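Local coordinates for ionotropic glutamate receptor bacterial homologue (Nostoc punctiforme, PDB 2PYY), which binds L-glutamate as the ligand-binding core of a bacterial ionotropic glutamate receptor homologue, probably closing around the ligand to help open an ion channel, at residues B[4-9]-B[43-48]; B[36-41]-B[198-203]; B[52-57]-B[187-192]; B[84-89]-B[158-163]; B[115-120]-B[132-137]. One frame throughout, in Å; residues are numbered along the deposited sequence.

Contact 1 of 5, residues B[4-9]-B[43-48]; sequences PLLVAT and KLIEYS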
# COMPACT_ATOMS: atom_id res chain seq x y z
N PRO B 4 19.09 -21.30 12.55
CA PRO B 4 18.39 -20.15 13.18
C PRO B 4 18.07 -19.07 12.13
O PRO B 4 18.96 -18.36 11.66
CB PRO B 4 19.31 -19.60 14.27
CG PRO B 4 20.68 -20.07 13.78
CD PRO B 4 20.43 -21.46 13.14
N LEU B 5 16.79 -18.96 11.78
CA LEU B 5 16.35 -17.99 10.79
C LEU B 5 16.70 -16.55 11.13
O LEU B 5 16.64 -16.13 12.29
CB LEU B 5 14.83 -18.07 10.55
CG LEU B 5 14.26 -19.29 9.80
CD1 LEU B 5 12.74 -19.17 9.74
CD2 LEU B 5 14.84 -19.35 8.40
N LEU B 6 17.08 -15.81 10.09
CA LEU B 6 17.42 -14.41 10.22
C LEU B 6 16.13 -13.63 10.00
O LEU B 6 15.53 -13.70 8.93
CB LEU B 6 18.48 -14.03 9.18
CG LEU B 6 19.94 -14.21 9.63
CD1 LEU B 6 20.11 -15.50 10.40
CD2 LEU B 6 20.86 -14.16 8.42
N VAL B 7 15.69 -12.92 11.03
CA VAL B 7 14.45 -12.16 10.93
C VAL B 7 14.71 -10.66 11.02
O VAL B 7 15.27 -10.18 12.01
CB VAL B 7 13.47 -12.61 12.03
CG1 VAL B 7 12.17 -11.81 11.94
CG2 VAL B 7 13.18 -14.10 11.89
N ALA B 8 14.34 -9.91 9.98
CA ALA B 8 14.53 -8.47 9.98
C ALA B 8 13.45 -7.82 10.83
O ALA B 8 12.29 -8.23 10.78
CB ALA B 8 14.46 -7.93 8.56
N THR B 9 13.84 -6.83 11.62
CA THR B 9 12.88 -6.11 12.43
C THR B 9 13.17 -4.62 12.26
O THR B 9 14.25 -4.25 11.80
CB THR B 9 12.96 -6.48 13.94
OG1 THR B 9 14.17 -5.96 14.52
CG2 THR B 9 12.92 -7.99 14.11
N LYS B 43 17.02 -15.28 14.86
CA LYS B 43 17.90 -14.19 15.28
C LYS B 43 17.39 -12.92 14.62
O LYS B 43 17.32 -12.82 13.40
CB LYS B 43 19.34 -14.47 14.86
CG LYS B 43 20.33 -13.43 15.36
CD LYS B 43 21.77 -13.85 15.12
CE LYS B 43 22.73 -12.85 15.74
NZ LYS B 43 22.59 -11.50 15.13
N LEU B 44 17.04 -11.94 15.45
CA LEU B 44 16.50 -10.68 14.96
C LEU B 44 17.56 -9.66 14.54
O LEU B 44 18.47 -9.34 15.31
CB LEU B 44 15.58 -10.08 16.02
CG LEU B 44 14.51 -11.00 16.60
CD1 LEU B 44 13.56 -10.16 17.44
CD2 LEU B 44 13.74 -11.72 15.48
N ILE B 45 17.43 -9.16 13.31
CA ILE B 45 18.35 -8.17 12.76
C ILE B 45 17.62 -6.85 12.55
O ILE B 45 16.64 -6.78 11.80
CB ILE B 45 18.90 -8.65 11.41
CG1 ILE B 45 19.51 -10.05 11.58
CG2 ILE B 45 19.97 -7.66 10.91
CD1 ILE B 45 19.98 -10.65 10.26
N GLU B 46 18.10 -5.80 13.21
CA GLU B 46 17.50 -4.46 13.13
C GLU B 46 17.83 -3.69 11.86
O GLU B 46 18.98 -3.71 11.42
CB GLU B 46 17.93 -3.63 14.36
CG GLU B 46 17.41 -2.18 14.43
CD GLU B 46 17.77 -1.51 15.76
OE1 GLU B 46 17.46 -0.31 15.96
OE2 GLU B 46 18.35 -2.18 16.63
N TYR B 47 16.82 -3.06 11.27
CA TYR B 47 17.01 -2.23 10.09
C TYR B 47 16.41 -0.86 10.40
O TYR B 47 15.49 -0.74 11.22
CB TYR B 47 16.40 -2.89 8.85
CG TYR B 47 17.24 -4.06 8.41
CD1 TYR B 47 18.44 -3.86 7.70
CD2 TYR B 47 16.88 -5.38 8.74
CE1 TYR B 47 19.26 -4.93 7.34
CE2 TYR B 47 17.70 -6.46 8.39
CZ TYR B 47 18.88 -6.22 7.69
OH TYR B 47 19.68 -7.28 7.32
N SER B 48 16.92 0.16 9.74
CA SER B 48 16.52 1.53 10.02
C SER B 48 15.26 2.08 9.35
O SER B 48 14.77 3.14 9.74
CB SER B 48 17.70 2.45 9.68
OG SER B 48 17.48 3.76 10.17
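L5 to T9 and K43 to Y47 pair as neighbouring parallel strands of the three-stranded sheet in the first lobe. K43 N enters the ladder by donating to L5 O at 2.7 Å, nearly along the C=O axis. The bonds then alternate: V7 N to K43 O, I45 N to V7 O, T9 N to I45 O, and Y47 N to T9 O. The last is the most bent, with an N-H...O angle of 148°.

L6, A8 and I45 share one face. I45 brings its CD1 against L6, 3.6 Å from L6 CG. The Y47 ring meets A8 obliquely, its CD2 3.5 Å from A8 CB. L53 and A56 of helix 50-58 pack on this side.

V7, L44 and T9 share the other face. V7 and L44 lie side by side, pointing the same way, with V7 CB 3.6 Å from L44 CD2. T9 crosses L44 at about a right angle and offers a methyl, CG2, at 3.9 Å from L44 CB. Its chi1 of 71° puts OG1 between the backbone N and the carbonyl carbon. That hydroxyl is buried and has no polar partner in the model.

W31 and I28 of helix 26-38 cover this second face. Strand 5-10, helix 26-38 and strand 42-47 make a beta-alpha-beta crossover, as in the first lobe of solute-binding proteins.

Contact 2 of 5, residues B[36-41]-B[198-203]; sequences TQIGIE and KPINQA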
# COMPACT_ATOMS: atom_id res chain seq x y z
N THR B 36 7.93 -20.25 18.18
CA THR B 36 7.99 -21.31 19.17
C THR B 36 7.02 -22.43 18.78
O THR B 36 7.35 -23.61 18.91
CB THR B 36 7.67 -20.76 20.56
OG1 THR B 36 6.47 -20.00 20.50
CG2 THR B 36 8.79 -19.85 21.04
N GLN B 37 5.86 -22.06 18.26
CA GLN B 37 4.88 -23.06 17.87
C GLN B 37 5.30 -23.88 16.64
O GLN B 37 4.91 -25.03 16.51
CB GLN B 37 3.54 -22.39 17.59
CG GLN B 37 2.42 -23.38 17.52
CD GLN B 37 1.22 -22.82 16.81
OE1 GLN B 37 0.78 -21.70 17.11
NE2 GLN B 37 0.66 -23.58 15.87
N ILE B 38 6.07 -23.27 15.74
CA ILE B 38 6.55 -23.94 14.53
C ILE B 38 7.80 -24.78 14.80
O ILE B 38 8.12 -25.70 14.04
CB ILE B 38 6.89 -22.90 13.41
CG1 ILE B 38 5.62 -22.16 12.97
CG2 ILE B 38 7.51 -23.59 12.21
CD1 ILE B 38 5.87 -21.00 12.03
N GLY B 39 8.51 -24.47 15.87
CA GLY B 39 9.71 -25.21 16.20
C GLY B 39 10.92 -24.54 15.58
O GLY B 39 11.99 -25.12 15.46
N ILE B 40 10.73 -23.29 15.19
CA ILE B 40 11.80 -22.54 14.58
C ILE B 40 12.45 -21.59 15.59
O ILE B 40 11.79 -21.03 16.46
CB ILE B 40 11.26 -21.78 13.33
CG1 ILE B 40 12.20 -20.64 12.94
CG2 ILE B 40 9.86 -21.27 13.59
CD1 ILE B 40 11.95 -19.36 13.68
N GLU B 41 13.77 -21.45 15.49
CA GLU B 41 14.53 -20.57 16.36
C GLU B 41 15.01 -19.44 15.44
O GLU B 41 15.30 -19.68 14.27
CB GLU B 41 15.71 -21.34 16.98
CG GLU B 41 15.27 -22.47 17.93
CD GLU B 41 16.43 -23.26 18.54
OE1 GLU B 41 16.16 -24.23 19.30
OE2 GLU B 41 17.61 -22.92 18.26
N LYS B 198 3.23 -20.73 4.54
CA LYS B 198 2.12 -21.56 5.04
C LYS B 198 2.23 -21.95 6.52
O LYS B 198 1.26 -21.85 7.26
CB LYS B 198 1.95 -22.79 4.13
CG LYS B 198 1.53 -22.42 2.70
CD LYS B 198 1.36 -23.65 1.79
CE LYS B 198 0.30 -24.61 2.35
NZ LYS B 198 -1.00 -23.91 2.59
N PRO B 199 3.41 -22.40 6.98
CA PRO B 199 3.48 -22.75 8.40
C PRO B 199 3.26 -21.54 9.31
O PRO B 199 2.78 -21.68 10.44
CB PRO B 199 4.88 -23.36 8.54
CG PRO B 199 5.65 -22.68 7.48
CD PRO B 199 4.68 -22.68 6.31
N ILE B 200 3.62 -20.36 8.83
CA ILE B 200 3.42 -19.16 9.63
C ILE B 200 1.93 -18.88 9.68
O ILE B 200 1.38 -18.58 10.74
CB ILE B 200 4.17 -17.93 9.01
CG1 ILE B 200 5.66 -18.04 9.30
CG2 ILE B 200 3.63 -16.62 9.59
CD1 ILE B 200 6.49 -16.87 8.76
N ASN B 201 1.26 -19.00 8.54
CA ASN B 201 -0.18 -18.76 8.50
C ASN B 201 -0.87 -19.75 9.42
O ASN B 201 -1.75 -19.38 10.19
CB ASN B 201 -0.70 -18.92 7.07
CG ASN B 201 -0.28 -17.77 6.18
OD1 ASN B 201 0.24 -16.77 6.65
ND2 ASN B 201 -0.54 -17.90 4.89
N GLN B 202 -0.47 -21.01 9.31
CA GLN B 202 -1.04 -22.08 10.12
C GLN B 202 -0.85 -21.74 11.61
O GLN B 202 -1.78 -21.84 12.41
CB GLN B 202 -0.34 -23.40 9.77
CG GLN B 202 -0.76 -24.61 10.57
CD GLN B 202 -2.10 -25.17 10.15
OE1 GLN B 202 -2.53 -25.01 9.00
NE2 GLN B 202 -2.76 -25.86 11.07
N ALA B 203 0.37 -21.32 11.96
CA ALA B 203 0.67 -20.95 13.35
C ALA B 203 -0.21 -19.79 13.82
O ALA B 203 -0.84 -19.86 14.87
CB ALA B 203 2.16 -20.58 13.50
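I38 points its side chain end-on at one flank of helix 197-209, between P199, I200 and A203. Its CG1 sits beside the backbone N, with chi1 at -65°, and chi2 near 172° carries CD1 straight on towards that helix. CD1 ends 3.5 Å from the backbone O of P199. That carbonyl is already held by its own helix, through A203 N at 2.9 Å, and the isoleucine methyl simply packs against it. The same CD1 lies 4.0 Å from I200 CG1. One carbon further back, I38 CG1 rests on A203 CB at 3.8 Å.

A203 presents only a methyl, which probably lets the last turn of helix 26-38 come near. Q37 stands one residue before I38, and its chain, with CG anti to the backbone N, reaches along A203. Further along helix 197-209, Q37 also touches N206 and L207.

Just after I38 the chain turns away. G39 has a positive phi of 92° and is the C-prime residue of a Schellman motif, in which I40 N bonds to A35 O. G39 N makes a weak bond to T36 O.

Away from I38, at the start of the segment, K198 NZ forms a salt bridge with E76 of the second subunit. The contact joins a helix C-terminus, closed by its Schellman motif, to the flank of a second helix in the first lobe of the periplasmic-binding-protein fold.

Contact 3 of 5, residues B[52-57]-B[187-192]; sequences ELISAI and GIILPN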
# COMPACT_ATOMS: atom_id res chain seq x y z
N GLU B 52 14.77 -0.29 3.75
CA GLU B 52 16.03 -0.92 4.12
C GLU B 52 15.75 -2.38 4.52
O GLU B 52 16.52 -3.28 4.20
CB GLU B 52 16.65 -0.16 5.29
CG GLU B 52 18.16 -0.13 5.30
CD GLU B 52 18.70 0.72 6.45
OE1 GLU B 52 19.00 1.91 6.21
OE2 GLU B 52 18.79 0.19 7.58
N LEU B 53 14.64 -2.61 5.22
CA LEU B 53 14.27 -3.96 5.62
C LEU B 53 13.88 -4.79 4.38
O LEU B 53 14.28 -5.95 4.23
CB LEU B 53 13.10 -3.92 6.62
CG LEU B 53 12.53 -5.26 7.10
CD1 LEU B 53 12.07 -5.17 8.56
CD2 LEU B 53 11.39 -5.67 6.19
N ILE B 54 13.10 -4.18 3.49
CA ILE B 54 12.68 -4.86 2.28
C ILE B 54 13.89 -5.27 1.43
O ILE B 54 13.96 -6.41 0.95
CB ILE B 54 11.75 -3.96 1.42
CG1 ILE B 54 10.52 -3.57 2.24
CG2 ILE B 54 11.34 -4.68 0.13
CD1 ILE B 54 9.97 -4.67 3.10
N SER B 55 14.86 -4.37 1.27
CA SER B 55 16.04 -4.70 0.47
C SER B 55 16.82 -5.88 1.05
O SER B 55 17.38 -6.68 0.29
CB SER B 55 16.95 -3.47 0.31
OG SER B 55 17.20 -2.82 1.55
N ALA B 56 16.86 -6.01 2.37
CA ALA B 56 17.56 -7.14 3.01
C ALA B 56 16.88 -8.45 2.59
O ALA B 56 17.54 -9.47 2.36
CB ALA B 56 17.52 -7.00 4.53
N ILE B 57 15.55 -8.40 2.50
CA ILE B 57 14.76 -9.54 2.06
C ILE B 57 15.09 -9.81 0.58
O ILE B 57 15.40 -10.94 0.20
CB ILE B 57 13.23 -9.25 2.16
CG1 ILE B 57 12.79 -9.20 3.62
CG2 ILE B 57 12.44 -10.33 1.41
CD1 ILE B 57 12.76 -10.54 4.31
N GLY B 187 1.56 -7.33 7.87
CA GLY B 187 1.81 -8.75 7.68
C GLY B 187 3.29 -9.01 7.83
O GLY B 187 4.08 -8.07 8.01
N ILE B 188 3.67 -10.28 7.79
CA ILE B 188 5.07 -10.67 7.87
C ILE B 188 5.47 -10.70 6.40
O ILE B 188 4.75 -11.28 5.57
CB ILE B 188 5.22 -12.08 8.55
CG1 ILE B 188 4.90 -11.94 10.05
CG2 ILE B 188 6.64 -12.63 8.36
CD1 ILE B 188 4.70 -13.29 10.80
N ILE B 189 6.56 -10.02 6.04
CA ILE B 189 6.98 -9.99 4.64
C ILE B 189 7.99 -11.12 4.44
O ILE B 189 8.87 -11.33 5.28
CB ILE B 189 7.58 -8.59 4.27
CG1 ILE B 189 7.72 -8.45 2.75
CG2 ILE B 189 8.92 -8.38 4.98
CD1 ILE B 189 7.87 -7.01 2.28
N LEU B 190 7.84 -11.83 3.33
CA LEU B 190 8.68 -12.97 3.01
C LEU B 190 9.09 -12.92 1.56
O LEU B 190 8.47 -12.24 0.75
CB LEU B 190 7.87 -14.26 3.22
CG LEU B 190 7.10 -14.39 4.52
CD1 LEU B 190 5.71 -14.95 4.26
CD2 LEU B 190 7.89 -15.28 5.45
N PRO B 191 10.16 -13.65 1.20
CA PRO B 191 10.59 -13.66 -0.20
C PRO B 191 9.60 -14.55 -0.96
O PRO B 191 8.91 -15.36 -0.35
CB PRO B 191 11.99 -14.27 -0.12
CG PRO B 191 11.91 -15.16 1.09
CD PRO B 191 11.15 -14.32 2.07
N ASN B 192 9.52 -14.38 -2.27
CA ASN B 192 8.61 -15.20 -3.06
C ASN B 192 8.93 -16.68 -2.89
O ASN B 192 10.09 -17.04 -2.70
CB ASN B 192 8.72 -14.88 -4.55
CG ASN B 192 8.15 -13.52 -4.89
OD1 ASN B 192 7.11 -13.11 -4.35
ND2 ASN B 192 8.82 -12.81 -5.79
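I57, I54 and L53 form one apolar face of helix 50-58, and I189 projects into it. I54 CD1 and I189 CD1 are modelled 3.2 Å apart, closer than usual van der Waals contact, and the value is best read with caution. These two side chains cross at about a right angle. The other branch of I189 serves the rest of the helix: CG2 lies 3.9 Å from L53 CD2, where the two side chains slide past each other in opposite directions. The split follows from chi1 of I189 at -167°, which sends CG1 one way and leaves CG2 for L53 and I57.

I57 works with two branches as well. Its CG1 is 4.2 Å from I189 CG2, while its CG2 faces P191 N at 4.0 Å. Cutting I57 back to an alanine is likely to open a gap beside I189 and P191.

The helix belongs to the beta-alpha-beta unit of strand 42-47, helix 50-58 and strand 64-66. It packs on the end of the long strand 175-190.

Around this core, F79 touches both I54 and I57, and V62 adds to the side of I57. I189 itself is fixed by backbone bonding with G65. L190 turns to the other side and meets I200 and R197 of helix 197-209.

Contact 4 of 5, residues B[84-89]-B[158-163]; sequences PIFASG and DAPVLL. With GLU (glutamic acid), chain E.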
# COMPACT_ATOMS: atom_id res chain seq x y z
N PRO B 84 -2.69 -11.24 7.31
CA PRO B 84 -2.51 -10.03 8.11
C PRO B 84 -2.35 -10.34 9.60
O PRO B 84 -3.00 -11.24 10.13
CB PRO B 84 -3.79 -9.23 7.82
CG PRO B 84 -4.78 -10.28 7.38
CD PRO B 84 -3.94 -11.20 6.53
N ILE B 85 -1.47 -9.60 10.28
CA ILE B 85 -1.26 -9.83 11.71
C ILE B 85 -1.89 -8.71 12.52
O ILE B 85 -1.92 -8.78 13.75
CB ILE B 85 0.23 -9.85 12.11
CG1 ILE B 85 0.87 -8.51 11.71
CG2 ILE B 85 0.91 -11.04 11.49
CD1 ILE B 85 2.30 -8.35 12.12
N PHE B 86 -2.36 -7.68 11.83
CA PHE B 86 -2.94 -6.52 12.50
C PHE B 86 -3.71 -5.63 11.51
O PHE B 86 -3.37 -5.57 10.33
CB PHE B 86 -1.81 -5.69 13.12
CG PHE B 86 -2.26 -4.76 14.20
CD1 PHE B 86 -2.26 -5.16 15.54
CD2 PHE B 86 -2.65 -3.46 13.90
CE1 PHE B 86 -2.65 -4.29 16.56
CE2 PHE B 86 -3.04 -2.57 14.91
CZ PHE B 86 -3.04 -2.99 16.24
N ALA B 87 -4.73 -4.94 12.01
CA ALA B 87 -5.53 -4.03 11.19
C ALA B 87 -5.12 -2.62 11.61
O ALA B 87 -5.26 -2.24 12.77
CB ALA B 87 -7.03 -4.24 11.47
N SER B 88 -4.59 -1.84 10.67
CA SER B 88 -4.13 -0.48 10.96
C SER B 88 -4.51 0.51 9.85
O SER B 88 -5.37 0.22 9.03
CB SER B 88 -2.60 -0.50 11.15
OG SER B 88 -2.09 0.77 11.51
N GLY B 89 -3.87 1.68 9.84
CA GLY B 89 -4.17 2.65 8.81
C GLY B 89 -3.52 3.99 9.06
O GLY B 89 -3.00 4.25 10.15
N ASP B 158 1.04 5.81 10.77
CA ASP B 158 0.20 4.71 11.23
C ASP B 158 -0.53 5.07 12.54
O ASP B 158 0.10 5.44 13.54
CB ASP B 158 1.07 3.47 11.40
CG ASP B 158 1.76 3.08 10.10
OD1 ASP B 158 2.49 3.92 9.55
OD2 ASP B 158 1.57 1.96 9.63
N ALA B 159 -1.86 4.97 12.52
CA ALA B 159 -2.69 5.33 13.68
C ALA B 159 -2.24 4.74 15.02
O ALA B 159 -2.13 5.47 16.01
CB ALA B 159 -4.16 4.95 13.41
N PRO B 160 -1.97 3.42 15.06
CA PRO B 160 -1.53 2.74 16.28
C PRO B 160 -0.25 3.36 16.84
O PRO B 160 -0.10 3.51 18.04
CB PRO B 160 -1.28 1.31 15.80
CG PRO B 160 -2.24 1.16 14.65
CD PRO B 160 -2.15 2.48 13.94
N VAL B 161 0.67 3.71 15.95
CA VAL B 161 1.92 4.30 16.39
C VAL B 161 1.72 5.71 16.92
O VAL B 161 2.31 6.08 17.94
CB VAL B 161 2.94 4.29 15.25
CG1 VAL B 161 4.23 4.94 15.70
CG2 VAL B 161 3.18 2.85 14.81
N LEU B 162 0.88 6.50 16.25
CA LEU B 162 0.61 7.87 16.69
C LEU B 162 -0.08 7.85 18.07
O LEU B 162 0.30 8.59 18.98
CB LEU B 162 -0.25 8.62 15.66
CG LEU B 162 0.40 8.90 14.29
CD1 LEU B 162 -0.62 9.46 13.32
CD2 LEU B 162 1.56 9.87 14.47
N LEU B 163 -1.08 6.98 18.23
CA LEU B 163 -1.78 6.91 19.52
C LEU B 163 -0.81 6.68 20.66
O LEU B 163 -0.86 7.37 21.67
CB LEU B 163 -2.82 5.78 19.51
CG LEU B 163 -4.12 6.13 18.79
CD1 LEU B 163 -5.00 4.90 18.72
CD2 LEU B 163 -4.84 7.26 19.54
N GLU E . 3.31 0.72 8.12
CA GLU E . 4.35 1.58 7.49
C GLU E . 4.86 0.93 6.21
O GLU E . 4.77 -0.31 6.12
CB GLU E . 5.52 1.79 8.45
CG GLU E . 6.58 2.76 7.95
CD GLU E . 7.81 2.82 8.85
OE1 GLU E . 8.64 3.73 8.65
OE2 GLU E . 7.94 1.96 9.75
OXT GLU E . 5.34 1.66 5.32
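F86 slides past P160, its CE2 lying 3.8 Å from P160 CG in an oblique approach. F86 lies near the start of strand 86-94, and P160 lies in the first turn of helix 159-166, which follows the neighbouring antiparallel strand 154-158 of the mixed sheet. The strand and helix segments run at about 78° to each other. The F86 ring belongs to an aromatic cluster, meeting F15 and F26 edge-to-face. Its backbone shares a classic beta bulge with I85, opposite Y186.

S88 packs against the same proline. Its OG is 3.0 Å from P160 CD, a tight approach to the carbon. With chi1 at -177°, OG extends away from the backbone N and comes near the proline ring. The polar partner of this hydroxyl is Y186 OH.

D158 sits at the N-cap position of the helix, but its carboxylate makes no capping bond and instead turns to the ligand pocket. OD2 accepts from the amino N of the bound glutamate at 2.6 Å. Y186 OH also bonds to this oxygen, and Y186 therefore links S88 to D158. The nearby negative charge probably suits the ammonium group of the ligand. With an alanine in place of D158, the ligand amino group is likely to lose its carboxylate mate, and Y186 OH one partner.

The helix start is pinned by backbone. D158 CA makes a CA-H...O contact with G89 O at 3.4 Å. A159 N donates to that same oxygen at 2.7 Å, with an N-H...O angle of 173°.

Contact 5 of 5, residues B[115-120]-B[132-137]; sequences VATTAG and ISVLEV. With GLU (glutamic acid), chain E.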
# COMPACT_ATOMS: atom_id res chain seq x y z
N VAL B 115 3.39 18.06 5.36
CA VAL B 115 3.19 16.95 6.29
C VAL B 115 4.43 16.08 6.47
O VAL B 115 5.00 15.61 5.49
CB VAL B 115 2.03 16.06 5.81
CG1 VAL B 115 1.83 14.91 6.77
CG2 VAL B 115 0.77 16.90 5.68
N ALA B 116 4.86 15.89 7.71
CA ALA B 116 6.03 15.08 8.01
C ALA B 116 5.68 13.62 8.26
O ALA B 116 4.62 13.30 8.79
CB ALA B 116 6.76 15.64 9.21
N THR B 117 6.59 12.73 7.85
CA THR B 117 6.42 11.30 8.04
C THR B 117 7.77 10.64 7.74
O THR B 117 8.73 11.31 7.36
CB THR B 117 5.31 10.73 7.10
OG1 THR B 117 4.95 9.42 7.54
CG2 THR B 117 5.79 10.67 5.66
N THR B 118 7.84 9.33 7.93
CA THR B 118 9.09 8.62 7.68
C THR B 118 9.33 8.38 6.19
O THR B 118 8.40 8.17 5.42
CB THR B 118 9.13 7.24 8.41
OG1 THR B 118 8.05 6.42 7.97
CG2 THR B 118 9.03 7.44 9.92
N ALA B 119 10.60 8.45 5.80
CA ALA B 119 10.97 8.22 4.41
C ALA B 119 10.71 6.75 4.10
O ALA B 119 10.99 5.88 4.93
CB ALA B 119 12.47 8.56 4.21
N GLY B 120 10.18 6.48 2.91
CA GLY B 120 9.90 5.11 2.49
C GLY B 120 8.68 4.46 3.11
O GLY B 120 8.52 3.24 3.05
N ILE B 132 0.61 16.23 -1.96
CA ILE B 132 0.79 16.98 -0.72
C ILE B 132 2.30 17.08 -0.45
O ILE B 132 3.02 16.10 -0.60
CB ILE B 132 0.16 16.25 0.48
CG1 ILE B 132 -1.30 15.91 0.19
CG2 ILE B 132 0.28 17.11 1.73
CD1 ILE B 132 -2.16 17.11 -0.10
N SER B 133 2.75 18.26 -0.04
CA SER B 133 4.16 18.48 0.27
C SER B 133 4.49 17.66 1.51
O SER B 133 3.85 17.81 2.56
CB SER B 133 4.43 19.96 0.52
OG SER B 133 4.36 20.70 -0.70
N VAL B 134 5.48 16.80 1.37
CA VAL B 134 5.87 15.92 2.46
C VAL B 134 7.34 16.00 2.86
O VAL B 134 8.24 15.97 2.02
CB VAL B 134 5.54 14.45 2.10
CG1 VAL B 134 6.17 14.10 0.75
CG2 VAL B 134 6.06 13.51 3.19
N LEU B 135 7.54 16.08 4.17
CA LEU B 135 8.86 16.14 4.77
C LEU B 135 9.20 14.73 5.21
O LEU B 135 8.83 14.29 6.29
CB LEU B 135 8.84 17.07 5.98
CG LEU B 135 10.15 17.17 6.71
CD1 LEU B 135 11.17 17.89 5.84
CD2 LEU B 135 9.96 17.92 8.03
N GLU B 136 9.90 14.00 4.33
CA GLU B 136 10.29 12.63 4.61
C GLU B 136 11.58 12.62 5.43
O GLU B 136 12.67 12.95 4.94
CB GLU B 136 10.48 11.86 3.30
CG GLU B 136 9.19 11.67 2.51
CD GLU B 136 9.35 10.76 1.30
OE1 GLU B 136 9.95 9.68 1.43
OE2 GLU B 136 8.87 11.12 0.20
N VAL B 137 11.45 12.24 6.70
CA VAL B 137 12.59 12.19 7.61
C VAL B 137 13.12 10.77 7.75
O VAL B 137 12.37 9.81 7.61
CB VAL B 137 12.22 12.74 9.00
CG1 VAL B 137 11.92 14.23 8.89
CG2 VAL B 137 11.03 11.99 9.56
N GLU E . 3.31 0.72 8.12
CA GLU E . 4.35 1.58 7.49
C GLU E . 4.86 0.93 6.21
O GLU E . 4.77 -0.31 6.12
CB GLU E . 5.52 1.79 8.45
CG GLU E . 6.58 2.76 7.95
CD GLU E . 7.81 2.82 8.85
OE1 GLU E . 8.64 3.73 8.65
OE2 GLU E . 7.94 1.96 9.75
OXT GLU E . 5.34 1.66 5.32
O HOH W 1 10.11 7.49 -0.08
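V115 to T118 and S133 to V137 run as parallel strands, joined by a ladder that A119 extends by one step. V115 N donates to S133 O at 2.8 Å in the carbonyl plane, whereas L135 N reaches V115 O from above its carbonyl plane. T117 N to L135 O, V137 N to T117 O and A119 N to V137 O complete the series.

V115, T117, V134 and E136 share one face, against helix 122-129. T117 and V134 meet by their methyls, CG2 to CG2 at 3.8 Å. T117 turns its hydroxyl the other way, with chi1 at -166°, and OG1 bonds to V156 O in the adjoining strand. V115 CG2 touches I132 CG2 at 4.0 Å. The other face carries A116 and L135, CB to CB at 4.1 Å, with A146 of helix 140-148 over L135.

E136 extends past A119, its OE1 3.5 Å from A119 CA. OE1 accepts from a water at 2.7 Å, and that water takes a weak bond from G120 N. OE2 forms a salt bridge with R128.

T118 is still paired with V137, but its side chain points away from that strand. Its OG1 donates to OE1 of the bound glutamate at 2.8 Å, and I140 and F157 pack against the residue.

V134 to E136 also pair antiparallel with a strand of the third subunit, which carries the sheet across the interface. The unit of strand 114-118, helix 122-129 and strand 133-137 is a beta-alpha-beta crossover whose first strand ends at the ligand pocket, where T122 N also binds the glutamate.

From the N terminus, contact 1 closes first, joining residues 4-9 to 43-48. Contact 2 starts within that loop, at 36-41, and closes later at 198-203, so the two cross. They touch, L5 against I40 and E41. Contact 3 opens at 52-57, after contact 1 has closed, and lies within the span of contact 2. Contact 4 falls within contact 3, and contact 5 within contact 4. Contacts 1, 2 and 3 gather the first lobe, with A8 and Y47 meeting L53 and A56. Contacts 3, 4 and 5 reach the mixed sheet, contact 3 through strand 175-190. Contacts 4 and 5, centres about 18 Å apart, both touch the bound glutamate, at its amino and side-chain carboxylate ends.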